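Local coordinates for protein precorrin-6A reductase (Rhodobacter capsulatus, PDB 4X7G) that reduces precorrin-6A to its dihydro form with NADPH as a step of cobalamin (vitamin B12) biosynthesis, at residues A122-P127 / P146-L151. Sequence-based numbering, arbitrary orientation.
Sequences ALPQAP and PQHHYL
Leu123 meets both His148 and Tyr150 with its side chain. Its CD1 lies near the plane of the Tyr150 ring, at the edge, 3.5 Å from Tyr150 OH, while its CB stands obliquely to the imidazole, 3.8 Å from His148 NE2. The Tyr150 hydroxyl itself is hydrogen-bonded to the carbonyl of Ala145. Pro124 contributes its carbonyl, which lies in the plane of the His148 ring at its edge, with Pro124 O 3.0 Å from both His148 CE1 and His148 NE2. A water bound to His148 NE2 sits beside this carbonyl. Gln125 supplies the hydrogen bond that joins the segments: Gln147 NE2 donates to Gln125 O over 3.0 Å, nearly straight at 161°, with the acceptor close to the Gln147 amide plane and the donor tilted 27° from the carbonyl plane. With chi1 at 72°, Gln147 CG stands between its backbone N and carbonyl carbon, 3.9 Å above the centre of the His148 ring, and a bend at chi2 then carries NE2 to Gln125 O. Ala126 adds a second in-plane carbonyl, Ala126 O being 3.3 Å from His148 CE1. Pro127 packs against Gln147, its CB 3.5 Å from Gln147 O, and the next residue, Ala128, gives its amide to His148 ND1. The contact thus joins the loop after helix 116-122 to the six-stranded parallel sheet where strands 129-132 and 149-154 begin, the Tyr150 side chain about 12 Å from the bound corrinoid. With ND1 accepting from Ala128, any ring proton of a neutral His148 would be expected on NE2, and the carbonyls would probably polarise the CE1-NE2 edge.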
ATOM      1  N   ALA A 122      -3.738  10.142  19.540  1.00 12.45           N
ATOM      2  CA  ALA A 122      -3.187  11.434  19.187  1.00 13.00           C
ATOM      3  C   ALA A 122      -4.177  12.471  18.898  1.00 13.25           C
ATOM      4  O   ALA A 122      -3.873  13.670  18.888  1.00 15.43           O
ATOM      5  CB  ALA A 122      -2.193  11.275  18.015  1.00 14.86           C
ATOM      6  N   LEU A 123      -5.400  12.059  18.514  1.00 13.04           N
ATOM      7  CA  LEU A 123      -6.390  13.031  18.143  1.00 13.99           C
ATOM      8  C   LEU A 123      -6.775  13.933  19.335  1.00 16.24           C
ATOM      9  O   LEU A 123      -6.759  13.402  20.472  1.00 16.73           O
ATOM     10  CB  LEU A 123      -7.637  12.339  17.640  1.00 14.54           C
ATOM     11  CG  LEU A 123      -7.442  11.633  16.278  1.00 13.86           C
ATOM     12  CD1 LEU A 123      -8.698  10.854  15.917  1.00 15.76           C
ATOM     13  CD2 LEU A 123      -7.134  12.618  15.216  1.00 14.07           C
ATOM     14  N   PRO A 124      -7.104  15.152  19.083  1.00 15.31           N
ATOM     15  CA  PRO A 124      -7.515  16.011  20.220  1.00 17.47           C
ATOM     16  C   PRO A 124      -8.779  15.560  20.866  1.00 18.77           C
ATOM     17  O   PRO A 124      -9.591  14.796  20.329  1.00 16.91           O
ATOM     18  CB  PRO A 124      -7.646  17.338  19.546  1.00 17.53           C
ATOM     19  CG  PRO A 124      -8.064  17.029  18.157  1.00 18.32           C
ATOM     20  CD  PRO A 124      -7.357  15.765  17.757  1.00 16.18           C
ATOM     21  N   GLN A 125      -9.003  16.043  22.124  1.00 19.32           N
ATOM     22  CA  GLN A 125     -10.215  15.727  22.789  1.00 18.95           C
ATOM     23  C   GLN A 125     -11.503  16.373  22.198  1.00 16.37           C
ATOM     24  O   GLN A 125     -12.518  15.723  22.061  1.00 19.02           O
ATOM     25  CB  GLN A 125     -10.009  16.067  24.306  1.00 19.39           C
ATOM     26  CG  GLN A 125     -11.208  15.622  25.110  1.00 21.19           C
ATOM     27  CD  GLN A 125     -11.247  14.101  25.206  1.00 26.93           C
ATOM     28  OE1 GLN A 125     -10.228  13.374  24.939  1.00 30.00           O
ATOM     29  NE2 GLN A 125     -12.422  13.575  25.486  1.00 28.54           N
ATOM     30  N   ALA A 126     -11.408  17.634  21.935  1.00 16.17           N
ATOM     31  CA  ALA A 126     -12.536  18.414  21.378  1.00 18.27           C
ATOM     32  C   ALA A 126     -12.797  17.953  19.944  1.00 17.11           C
ATOM     33  O   ALA A 126     -11.808  17.670  19.188  1.00 15.93           O
ATOM     34  CB  ALA A 126     -12.069  19.838  21.323  1.00 18.90           C
ATOM     35  N   PRO A 127     -14.046  17.818  19.633  1.00 17.26           N
ATOM     36  CA  PRO A 127     -14.350  17.330  18.269  1.00 15.63           C
ATOM     37  C   PRO A 127     -13.665  18.103  17.141  1.00 15.45           C
ATOM     38  O   PRO A 127     -13.587  19.352  17.076  1.00 16.44           O
ATOM     39  CB  PRO A 127     -15.904  17.468  18.221  1.00 17.01           C
ATOM     40  CG  PRO A 127     -16.347  17.356  19.684  1.00 17.84           C
ATOM     41  CD  PRO A 127     -15.310  18.223  20.323  1.00 19.69           C
ATOM     42  N   PRO A 146     -15.012   8.426  19.177  1.00 15.00           N
ATOM     43  CA  PRO A 146     -16.197   8.603  18.353  1.00 16.37           C
ATOM     44  C   PRO A 146     -16.662   9.992  18.234  1.00 16.38           C
ATOM     45  O   PRO A 146     -17.598  10.215  17.378  1.00 16.62           O
ATOM     46  CB  PRO A 146     -17.215   7.701  19.091  1.00 17.19           C
ATOM     47  CG  PRO A 146     -16.807   7.822  20.516  1.00 18.82           C
ATOM     48  CD  PRO A 146     -15.306   7.749  20.473  1.00 16.65           C
ATOM     49  N   GLN A 147     -16.197  10.919  19.009  1.00 15.67           N
ATOM     50  CA  GLN A 147     -16.679  12.288  19.048  1.00 15.25           C
ATOM     51  C   GLN A 147     -16.416  13.133  17.781  1.00 15.76           C
ATOM     52  O   GLN A 147     -17.005  14.224  17.588  1.00 16.22           O
ATOM     53  CB  GLN A 147     -16.178  13.063  20.262  1.00 16.37           C
ATOM     54  CG  GLN A 147     -14.714  13.464  20.299  1.00 17.87           C
ATOM     55  CD  GLN A 147     -13.807  12.385  20.880  1.00 15.56           C
ATOM     56  OE1 GLN A 147     -14.045  11.137  20.819  1.00 16.95           O
ATOM     57  NE2 GLN A 147     -12.688  12.854  21.367  1.00 22.03           N
ATOM     58  N   HIS A 148     -15.425  12.722  16.990  1.00 13.57           N
ATOM     59  CA  HIS A 148     -15.013  13.535  15.817  1.00 14.27           C
ATOM     60  C   HIS A 148     -15.980  13.341  14.660  1.00 13.03           C
ATOM     61  O   HIS A 148     -16.612  12.282  14.570  1.00 13.49           O
ATOM     62  CB  HIS A 148     -13.599  13.141  15.422  1.00 13.02           C
ATOM     63  CG  HIS A 148     -12.646  13.388  16.538  1.00 15.24           C
ATOM     64  ND1 HIS A 148     -12.468  14.636  17.047  1.00 14.30           N
ATOM     65  CD2 HIS A 148     -11.898  12.548  17.280  1.00 15.91           C
ATOM     66  CE1 HIS A 148     -11.600  14.560  18.064  1.00 14.68           C
ATOM     67  NE2 HIS A 148     -11.221  13.321  18.215  1.00 16.44           N
ATOM     68  N   HIS A 149     -15.904  14.314  13.747  1.00 12.87           N
ATOM     69  CA  HIS A 149     -16.416  14.022  12.391  1.00 11.80           C
ATOM     70  C   HIS A 149     -15.279  13.387  11.568  1.00 11.13           C
ATOM     71  O   HIS A 149     -14.185  13.985  11.565  1.00 12.30           O
ATOM     72  CB  HIS A 149     -16.884  15.296  11.701  1.00 12.71           C
ATOM     73  CG  HIS A 149     -17.114  15.098  10.239  1.00 12.32           C
ATOM     74  ND1 HIS A 149     -18.111  14.297   9.754  1.00 12.75           N
ATOM     75  CD2 HIS A 149     -16.432  15.529   9.164  1.00 13.14           C
ATOM     76  CE1 HIS A 149     -18.000  14.202   8.462  1.00 12.22           C
ATOM     77  NE2 HIS A 149     -17.023  14.957   8.067  1.00 13.55           N
ATOM     78  N   TYR A 150     -15.536  12.305  10.940  1.00 11.02           N
ATOM     79  CA  TYR A 150     -14.583  11.599  10.151  1.00 10.81           C
ATOM     80  C   TYR A 150     -14.952  11.645   8.675  1.00 10.44           C
ATOM     81  O   TYR A 150     -16.134  11.427   8.305  1.00 11.89           O
ATOM     82  CB  TYR A 150     -14.418  10.172  10.586  1.00 10.68           C
ATOM     83  CG  TYR A 150     -13.797   9.985  11.952  1.00 11.11           C
ATOM     84  CD1 TYR A 150     -12.468  10.267  12.119  1.00 11.51           C
ATOM     85  CD2 TYR A 150     -14.534   9.599  13.073  1.00 12.58           C
ATOM     86  CE1 TYR A 150     -11.862  10.105  13.384  1.00 12.19           C
ATOM     87  CE2 TYR A 150     -13.967   9.457  14.309  1.00 12.70           C
ATOM     88  CZ  TYR A 150     -12.621   9.675  14.426  1.00 12.34           C
ATOM     89  OH  TYR A 150     -11.957   9.491  15.652  1.00 12.86           O
ATOM     90  N   LEU A 151     -13.970  11.882   7.844  1.00 10.38           N
ATOM     91  CA  LEU A 151     -14.049  11.665   6.396  1.00  9.61           C
ATOM     92  C   LEU A 151     -13.372  10.378   6.069  1.00 10.14           C
ATOM     93  O   LEU A 151     -12.171  10.207   6.494  1.00 11.05           O
ATOM     94  CB  LEU A 151     -13.434  12.826   5.660  1.00  9.95           C
ATOM     95  CG  LEU A 151     -13.323  12.693   4.107  1.00 11.81           C
ATOM     96  CD1 LEU A 151     -14.724  12.680   3.483  1.00 12.75           C
ATOM     97  CD2 LEU A 151     -12.501  13.769   3.512  1.00 12.44           C
TER
HETATM   98  O   HOH W   1      -9.916  12.125  20.615  1.00 21.02           O